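Local atomic coordinates of putative DNA-binding protein (Ralstonia eutropha, PDB entry 2OBP), a protein that is of unknown detailed function but probably binds DNA through a winged helix-turn-helix-like domain. Residues A[19-24]-A[58-63]; A[41-46]-A[51-56]; A[66-71]-A[76-81]. All coordinates share one frame; numbering follows the deposited sequence. Where two conformers were deposited one is given.

Contact 1 of 3, residues A[19-24]-A[58-63]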
loop_
_atom_site.group_PDB
_atom_site.type_symbol
_atom_site.label_atom_id
_atom_site.label_comp_id
_atom_site.label_asym_id
_atom_site.label_seq_id
_atom_site.Cartn_x
_atom_site.Cartn_y
_atom_site.Cartn_z
ATOM N N VAL A 19 -2.132 -9.076 -2.006
ATOM C CA VAL A 19 -2.209 -9.418 -0.595
ATOM C C VAL A 19 -1.016 -8.860 0.180
ATOM O O VAL A 19 -1.196 -8.277 1.233
ATOM C CB VAL A 19 -2.307 -10.960 -0.382
ATOM C CG1 VAL A 19 -2.200 -11.287 1.116
ATOM C CG2 VAL A 19 -3.595 -11.497 -1.006
ATOM N N GLU A 20 0.191 -9.021 -0.348
ATOM C CA GLU A 20 1.383 -8.610 0.374
ATOM C C GLU A 20 1.440 -7.090 0.570
ATOM O O GLU A 20 1.789 -6.598 1.654
ATOM C CB GLU A 20 2.647 -9.105 -0.300
ATOM C CG GLU A 20 3.865 -9.051 0.622
ATOM C CD GLU A 20 3.774 -9.988 1.824
ATOM O OE1 GLU A 20 2.957 -10.938 1.806
ATOM O OE2 GLU A 20 4.518 -9.756 2.798
ATOM N N VAL A 21 1.083 -6.346 -0.471
ATOM C CA VAL A 21 1.020 -4.915 -0.362
ATOM C C VAL A 21 -0.042 -4.488 0.656
ATOM O O VAL A 21 0.192 -3.544 1.422
ATOM C CB VAL A 21 0.809 -4.245 -1.748
ATOM C CG1 VAL A 21 0.566 -2.722 -1.611
ATOM C CG2 VAL A 21 2.031 -4.527 -2.624
ATOM N N LEU A 22 -1.237 -5.109 0.653
ATOM C CA LEU A 22 -2.235 -4.798 1.675
ATOM C C LEU A 22 -1.725 -5.044 3.095
ATOM O O LEU A 22 -1.934 -4.220 3.981
ATOM C CB LEU A 22 -3.517 -5.632 1.449
ATOM C CG LEU A 22 -4.417 -5.137 0.311
ATOM C CD1 LEU A 22 -5.528 -6.208 0.086
ATOM C CD2 LEU A 22 -5.069 -3.842 0.663
ATOM N N LEU A 23 -1.033 -6.160 3.288
ATOM C CA LEU A 23 -0.425 -6.464 4.592
ATOM C C LEU A 23 0.623 -5.449 5.017
ATOM O O LEU A 23 0.647 -5.030 6.178
ATOM C CB LEU A 23 0.175 -7.861 4.568
ATOM C CG LEU A 23 -0.805 -9.003 4.686
ATOM C CD1 LEU A 23 -0.037 -10.274 4.381
ATOM C CD2 LEU A 23 -1.370 -9.023 6.111
ATOM N N VAL A 24 1.497 -5.053 4.089
ATOM C CA VAL A 24 2.533 -4.077 4.410
ATOM C C VAL A 24 1.906 -2.711 4.746
ATOM O O VAL A 24 2.303 -2.061 5.715
ATOM C CB VAL A 24 3.545 -3.955 3.257
ATOM C CG1 VAL A 24 4.429 -2.755 3.410
ATOM C CG2 VAL A 24 4.366 -5.232 3.164
ATOM N N THR A 58 -1.623 1.096 -8.332
ATOM C CA THR A 58 -2.583 1.653 -9.259
ATOM C C THR A 58 -3.932 0.958 -9.100
ATOM O O THR A 58 -4.989 1.578 -9.113
ATOM C CB THR A 58 -2.100 1.586 -10.719
ATOM O OG1 THR A 58 -0.954 2.471 -10.852
ATOM C CG2 THR A 58 -3.216 1.995 -11.682
ATOM N N GLN A 59 -3.899 -0.363 -8.967
ATOM C CA GLN A 59 -5.127 -1.132 -8.802
ATOM C C GLN A 59 -5.803 -0.861 -7.464
ATOM O O GLN A 59 -7.030 -0.769 -7.400
ATOM C CB GLN A 59 -4.821 -2.630 -8.949
ATOM C CG GLN A 59 -4.445 -3.022 -10.389
ATOM C CD GLN A 59 -3.940 -4.451 -10.536
ATOM O OE1 GLN A 59 -3.458 -5.040 -9.559
ATOM N NE2 GLN A 59 -4.078 -5.026 -11.751
ATOM N N LEU A 60 -5.026 -0.777 -6.386
ATOM C CA LEU A 60 -5.621 -0.440 -5.076
ATOM C C LEU A 60 -6.162 0.984 -5.009
ATOM O O LEU A 60 -7.168 1.236 -4.305
ATOM C CB LEU A 60 -4.624 -0.688 -3.923
ATOM C CG LEU A 60 -4.243 -2.163 -3.734
ATOM C CD1 LEU A 60 -3.147 -2.268 -2.654
ATOM C CD2 LEU A 60 -5.507 -3.010 -3.404
ATOM N N GLN A 61 -5.488 1.921 -5.694
ATOM C CA GLN A 61 -5.944 3.306 -5.781
ATOM C C GLN A 61 -7.266 3.363 -6.562
ATOM O O GLN A 61 -8.236 4.005 -6.156
ATOM C CB GLN A 61 -4.835 4.161 -6.441
ATOM C CG GLN A 61 -4.942 5.660 -6.269
ATOM C CD GLN A 61 -3.998 6.413 -7.175
ATOM O OE1 GLN A 61 -3.663 5.954 -8.252
ATOM N NE2 GLN A 61 -3.559 7.588 -6.734
ATOM N N ALA A 62 -7.326 2.647 -7.684
ATOM C CA ALA A 62 -8.565 2.537 -8.452
ATOM C C ALA A 62 -9.725 2.015 -7.654
ATOM O O ALA A 62 -10.884 2.503 -7.766
ATOM C CB ALA A 62 -8.301 1.634 -9.651
ATOM N N ALA A 63 -9.427 1.087 -6.764
ATOM C CA ALA A 63 -10.433 0.465 -5.928
ATOM C C ALA A 63 -10.847 1.300 -4.707
ATOM O O ALA A 63 -11.762 0.928 -3.987
ATOM C CB ALA A 63 -9.919 -0.936 -5.419
#
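Leu60 reaches from helix 50-62 to helix 16-28, where its forked end meets Val21 and Leu22, two successive residues. The interaction is entirely apolar. Leu60 CD1 lies 3.9 Å from Val21 CG1 and 4.1 Å from Leu22 CD2, so one methyl serves both partners; the other, CD2, comes within 4.2 Å of Leu22 CD2. Both pairs of side chains cross obliquely, methyl against methyl. Val21 offers CG1 because that branch is anti to the backbone N (chi1 173°), while CG2, beside the N, is left to pack on Leu53 of helix 50-62. A β-branched valine suits this inner helix face, since its two short arms serve two neighbours without needing a long reach. Leu22 and Leu60 are longer for the opposite reason: their CA atoms are 8.7 Å apart, and longer side chains are needed to span that gap.

The three helices 16-28, 39-46 and 50-62, followed by a two-stranded hairpin, are consistent with a winged helix-turn-helix domain, and this contact joins its first and third helices in the core.

Polar bonds near this contact include Leu23 N to Val19 O at 3.0 Å, a regular helical link. On the outward side of helix 50-62, Thr58 OG1 bonds to Arg54 O, and Gln59 OE1 accepts from Arg55 NH1.

Contact 2 of 3, residues A[41-46]-A[51-56]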
loop_
_atom_site.group_PDB
_atom_site.type_symbol
_atom_site.label_atom_id
_atom_site.label_comp_id
_atom_site.label_asym_id
_atom_site.label_seq_id
_atom_site.Cartn_x
_atom_site.Cartn_y
_atom_site.Cartn_z
ATOM N N LYS A 41 10.376 1.755 0.320
ATOM C CA LYS A 41 10.218 1.053 1.566
ATOM C C LYS A 41 9.086 0.029 1.499
ATOM O O LYS A 41 9.240 -1.124 1.954
ATOM C CB LYS A 41 9.968 2.047 2.694
ATOM C CG LYS A 41 9.903 1.348 4.047
ATOM C CD LYS A 41 9.758 2.294 5.206
ATOM C CE LYS A 41 9.466 1.543 6.499
ATOM N NZ LYS A 41 9.414 2.472 7.686
ATOM N N ILE A 42 7.966 0.425 0.901
ATOM C CA ILE A 42 6.863 -0.523 0.701
ATOM C C ILE A 42 7.332 -1.705 -0.169
ATOM O O ILE A 42 7.050 -2.881 0.151
ATOM C CB ILE A 42 5.641 0.179 0.055
ATOM C CG1 ILE A 42 5.064 1.288 0.942
ATOM C CG2 ILE A 42 4.523 -0.814 -0.199
ATOM C CD1 ILE A 42 4.165 2.358 0.195
ATOM N N ALA A 43 8.028 -1.388 -1.270
ATOM C CA ALA A 43 8.552 -2.414 -2.192
ATOM C C ALA A 43 9.518 -3.345 -1.492
ATOM O O ALA A 43 9.465 -4.576 -1.669
ATOM C CB ALA A 43 9.217 -1.755 -3.418
ATOM N N LYS A 44 10.415 -2.776 -0.685
ATOM C CA LYS A 44 11.345 -3.596 0.079
ATOM C C LYS A 44 10.626 -4.495 1.066
ATOM O O LYS A 44 10.912 -5.679 1.121
ATOM C CB LYS A 44 12.364 -2.707 0.801
ATOM C CG LYS A 44 13.300 -3.442 1.744
ATOM C CD LYS A 44 14.177 -2.501 2.481
ATOM C CE LYS A 44 15.040 -3.262 3.510
ATOM N NZ LYS A 44 16.379 -2.701 3.552
ATOM N N ARG A 45 9.682 -3.963 1.839
ATOM C CA ARG A 45 9.055 -4.771 2.883
ATOM C C ARG A 45 8.096 -5.823 2.291
ATOM O O ARG A 45 7.929 -6.897 2.886
ATOM C CB ARG A 45 8.372 -3.897 3.942
ATOM C CG ARG A 45 9.346 -2.915 4.677
ATOM C CD ARG A 45 9.872 -3.439 6.027
ATOM N N ALA A 46 7.502 -5.523 1.123
ATOM C CA ALA A 46 6.639 -6.461 0.372
ATOM C C ALA A 46 7.433 -7.455 -0.469
ATOM O O ALA A 46 6.883 -8.413 -1.012
ATOM C CB ALA A 46 5.647 -5.669 -0.528
ATOM N N SER A 51 8.329 -2.018 -10.213
ATOM C CA SER A 51 7.319 -2.055 -11.284
ATOM C C SER A 51 6.056 -2.796 -10.831
ATOM O O SER A 51 4.930 -2.391 -11.154
ATOM C CB SER A 51 7.890 -2.703 -12.557
ATOM O OG SER A 51 8.358 -3.993 -12.259
ATOM N N VAL A 52 6.230 -3.886 -10.100
ATOM C CA VAL A 52 5.090 -4.652 -9.591
ATOM C C VAL A 52 4.332 -3.861 -8.519
ATOM O O VAL A 52 3.091 -3.787 -8.513
ATOM C CB VAL A 52 5.538 -6.043 -9.058
ATOM C CG1 VAL A 52 4.312 -6.813 -8.567
ATOM C CG2 VAL A 52 6.281 -6.786 -10.162
ATOM N N LEU A 53 5.075 -3.200 -7.645
ATOM C CA LEU A 53 4.433 -2.385 -6.608
ATOM C C LEU A 53 3.557 -1.323 -7.261
ATOM O O LEU A 53 2.411 -1.097 -6.817
ATOM C CB LEU A 53 5.441 -1.758 -5.644
ATOM C CG LEU A 53 4.792 -0.796 -4.605
ATOM C CD1 LEU A 53 3.823 -1.520 -3.628
ATOM C CD2 LEU A 53 5.862 0.027 -3.838
ATOM N N ARG A 54 4.092 -0.629 -8.261
ATOM C CA ARG A 54 3.322 0.432 -8.935
ATOM C C ARG A 54 2.029 -0.076 -9.566
ATOM O O ARG A 54 0.999 0.588 -9.498
ATOM C CB ARG A 54 4.176 1.180 -9.949
ATOM C CG ARG A 54 5.248 2.081 -9.285
ATOM C CD ARG A 54 5.895 2.978 -10.270
ATOM N NE ARG A 54 7.058 3.704 -9.725
ATOM C CZ ARG A 54 7.010 4.904 -9.135
ATOM N NH1 ARG A 54 5.858 5.548 -8.954
ATOM N NH2 ARG A 54 8.138 5.469 -8.714
ATOM N N ARG A 55 2.085 -1.285 -10.135
ATOM C CA ARG A 55 0.921 -1.904 -10.731
ATOM C C ARG A 55 -0.143 -2.169 -9.664
ATOM O O ARG A 55 -1.316 -1.834 -9.824
ATOM C CB ARG A 55 1.365 -3.218 -11.433
ATOM C CG ARG A 55 0.282 -3.980 -12.204
ATOM C CD ARG A 55 -0.515 -4.908 -11.335
ATOM N NE ARG A 55 0.242 -6.088 -10.880
ATOM C CZ ARG A 55 -0.224 -7.055 -10.086
ATOM N NH1 ARG A 55 -1.442 -7.026 -9.601
ATOM N NH2 ARG A 55 0.558 -8.092 -9.795
ATOM N N VAL A 56 0.296 -2.796 -8.583
ATOM C CA VAL A 56 -0.590 -3.113 -7.466
ATOM C C VAL A 56 -1.204 -1.832 -6.857
ATOM O O VAL A 56 -2.420 -1.753 -6.605
ATOM C CB VAL A 56 0.146 -3.932 -6.387
ATOM C CG1 VAL A 56 -0.645 -3.965 -5.090
ATOM C CG2 VAL A 56 0.488 -5.375 -6.890
#
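Ile42 and Ala43 meet Leu53 through aliphatic groups alone, and the flat group of note, the Arg55 guanidinium, lies away from that meeting on the far side of helix 50-62. Val56 CG2 sits against the middle of one of its faces, 3.6 Å from the guanidinium plane, an aliphatic lid on a flat cation. Its NH1 makes a salt bridge with Asp15 OD2 besides its bond to Gln59, and the two acceptors probably fix the rotation of the group.

In the interface itself Leu53 holds both partners. Its CG is anti to the backbone N (chi1 175°), which sends the fork across to helix 39-46. There CD1 lies 3.6 Å from Ile42 CG2, while CD2 lies between the CB and CG2 of Ile42 and Ala43, 3.8 Å from Ala43 CB and 3.6 Å from Ala43 N. Leu53 and Ile42 cross at about a right angle. Alanine suits the place of Ala43 because its small side chain lets the helices draw together: the CA atoms of Ala43 and Leu53 are only 6.0 Å apart.

Helices 39-46 and 50-62, joined by a short turn and followed by a hairpin, are consistent with a helix-turn-helix; the second would then probably be the recognition helix. Helix 16-28 packs over the pair, with Val21 on Val56 and Leu25 on Ile42, while Arg54 NH1 reaches Gly74 O in the hairpin loop.

Contact 3 of 3, residues A[66-71]-A[76-81]. With NO3 (nitrate ion), chain C.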
loop_
_atom_site.group_PDB
_atom_site.type_symbol
_atom_site.label_atom_id
_atom_site.label_comp_id
_atom_site.label_asym_id
_atom_site.label_seq_id
_atom_site.Cartn_x
_atom_site.Cartn_y
_atom_site.Cartn_z
ATOM N N ALA A 66 -6.337 2.557 -1.429
ATOM C CA ALA A 66 -5.023 3.118 -1.151
ATOM C C ALA A 66 -4.951 4.497 -1.741
ATOM O O ALA A 66 -5.598 4.786 -2.741
ATOM C CB ALA A 66 -3.896 2.258 -1.739
ATOM N N ASP A 67 -4.195 5.354 -1.067
ATOM C CA ASP A 67 -3.836 6.688 -1.526
ATOM C C ASP A 67 -2.417 6.591 -1.998
ATOM O O ASP A 67 -1.562 6.023 -1.317
ATOM C CB ASP A 67 -3.902 7.656 -0.357
ATOM C CG ASP A 67 -3.743 9.120 -0.769
ATOM O OD1 ASP A 67 -3.536 9.448 -1.959
ATOM O OD2 ASP A 67 -3.900 9.969 0.108
ATOM N N VAL A 68 -2.175 7.045 -3.212
ATOM C CA VAL A 68 -0.812 7.019 -3.753
ATOM C C VAL A 68 -0.519 8.472 -4.052
ATOM O O VAL A 68 -1.175 9.080 -4.895
ATOM C CB VAL A 68 -0.717 6.121 -5.027
ATOM C CG1 VAL A 68 0.754 6.040 -5.527
ATOM C CG2 VAL A 68 -1.328 4.703 -4.693
ATOM N N SER A 69 0.482 9.042 -3.367
ATOM C CA SER A 69 0.811 10.468 -3.491
ATOM C C SER A 69 2.221 10.611 -4.075
ATOM O O SER A 69 3.194 10.290 -3.410
ATOM C CB SER A 69 0.754 11.171 -2.122
ATOM O OG SER A 69 -0.578 11.313 -1.615
ATOM N N VAL A 70 2.316 11.110 -5.302
ATOM C CA VAL A 70 3.606 11.333 -5.977
ATOM C C VAL A 70 3.808 12.818 -6.350
ATOM O O VAL A 70 2.847 13.590 -6.553
ATOM C CB VAL A 70 3.763 10.407 -7.214
ATOM C CG1 VAL A 70 3.691 8.887 -6.780
ATOM C CG2 VAL A 70 2.682 10.777 -8.300
ATOM N N GLU A 71 5.069 13.216 -6.419
ATOM C CA GLU A 71 5.484 14.551 -6.814
ATOM C C GLU A 71 5.896 14.518 -8.276
ATOM O O GLU A 71 5.785 13.485 -8.931
ATOM C CB GLU A 71 6.676 15.009 -5.941
ATOM C CG GLU A 71 6.272 15.267 -4.494
ATOM C CD GLU A 71 7.260 16.161 -3.764
ATOM O OE1 GLU A 71 8.327 15.669 -3.329
ATOM O OE2 GLU A 71 6.972 17.371 -3.649
ATOM N N GLY A 76 7.256 9.252 -4.268
ATOM C CA GLY A 76 6.353 9.624 -3.196
ATOM C C GLY A 76 6.063 8.530 -2.201
ATOM O O GLY A 76 7.002 7.848 -1.764
ATOM N N HIS A 77 4.801 8.395 -1.800
ATOM C CA HIS A 77 4.449 7.501 -0.713
ATOM C C HIS A 77 3.032 6.950 -0.956
ATOM O O HIS A 77 2.317 7.447 -1.827
ATOM C CB HIS A 77 4.523 8.200 0.665
ATOM C CG HIS A 77 3.760 9.482 0.743
ATOM N ND1 HIS A 77 2.396 9.534 0.964
ATOM C CD2 HIS A 77 4.180 10.761 0.633
ATOM C CE1 HIS A 77 2.019 10.805 1.007
ATOM N NE2 HIS A 77 3.069 11.563 0.775
ATOM N N ALA A 78 2.658 5.971 -0.172
ATOM C CA ALA A 78 1.327 5.391 -0.283
ATOM C C ALA A 78 0.891 4.877 1.079
ATOM O O ALA A 78 1.698 4.596 1.967
ATOM C CB ALA A 78 1.339 4.243 -1.310
ATOM N N SER A 79 -0.408 4.754 1.216
ATOM C CA SER A 79 -1.037 4.370 2.480
ATOM C C SER A 79 -2.456 3.858 2.174
ATOM O O SER A 79 -2.984 4.135 1.099
ATOM C CB SER A 79 -1.131 5.522 3.477
ATOM O OG SER A 79 -1.669 6.698 2.914
ATOM N N LEU A 80 -3.055 3.188 3.144
ATOM C CA LEU A 80 -4.467 2.815 3.030
ATOM C C LEU A 80 -5.333 4.039 3.264
ATOM O O LEU A 80 -5.020 4.869 4.137
ATOM C CB LEU A 80 -4.822 1.712 3.983
ATOM C CG LEU A 80 -4.083 0.403 3.831
ATOM C CD1 LEU A 80 -4.389 -0.559 4.975
ATOM C CD2 LEU A 80 -4.325 -0.226 2.471
ATOM N N THR A 81 -6.424 4.134 2.499
ATOM C CA THR A 81 -7.463 5.090 2.755
ATOM C C THR A 81 -8.188 4.656 4.043
ATOM O O THR A 81 -7.952 3.566 4.573
ATOM C CB THR A 81 -8.471 5.098 1.621
ATOM O OG1 THR A 81 -8.956 3.758 1.429
ATOM C CG2 THR A 81 -7.777 5.594 0.281
HETATM N N NO3 C . 9.955 6.617 -4.765
HETATM O O1 NO3 C . 8.953 7.172 -4.001
HETATM O O2 NO3 C . 9.617 5.918 -5.921
HETATM O O3 NO3 C . 11.303 6.790 -4.344
#
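His77 lays its ring over Ser69 of the partner strand, a cross-strand neighbour in a hydrogen-bonded antiparallel pair. From CB, chi1 of 52° places CG between the backbone N and the carbonyl carbon, which swings the ring across the hairpin. Ser69 O lies under the middle of the ring, 4.2 Å from its plane; Ser69 CB is on that same face but displaced toward CE1. CD2 is 4.2 Å from Ser69 O. ND1 passes 3.9 Å from Ser69 CB, CE1 comes nearest at 3.4 Å from that carbon, and NE2 is 3.7 Å from it.

The strands are joined by paired backbone hydrogen bonds: Ser69 N to His77 O at 2.9 Å, His77 N to Ser69 O at 3.0 Å, and a second pair linking Asp67 with Ser79. Gly76 suits its place because Ser69 O and Val70 CA crowd the spot a side chain would take; its N donates to a nitrate O1 at 2.7 Å, an ion probably from the crystallisation liquor.

This hairpin is the wing of the probable winged helix. Apolar Val68 and Ala78 share its inner face, resting on Leu57 of helix 50-62, with Ala78 also on Leu39 and Ile42. Leu80 packs on Leu22 and Leu25 of helix 16-28. Thr81, at the N-cap of helix 82-91, uses OG1 to bond both Gly84 N and Gly64 O.

Contacts 1 and 2 are buried and wholly apolar, and both hang on helix 50-62, which turns Leu60 to helix 16-28 and Leu53 to helix 39-46; contact 2 is nested inside the chain loop closed by contact 1. Contact 3 lies at the surface and is held mainly by backbone hydrogen bonds, with polar residues such as Asp67 and Ser79 on its outer face. Its inner face is apolar like the two helix contacts, and it closes against the same core. A probable backbone hydrogen bond, Ala66 N to Leu60 O, ties strand 66-70 to helix 50-62, the element that precedes it in the chain.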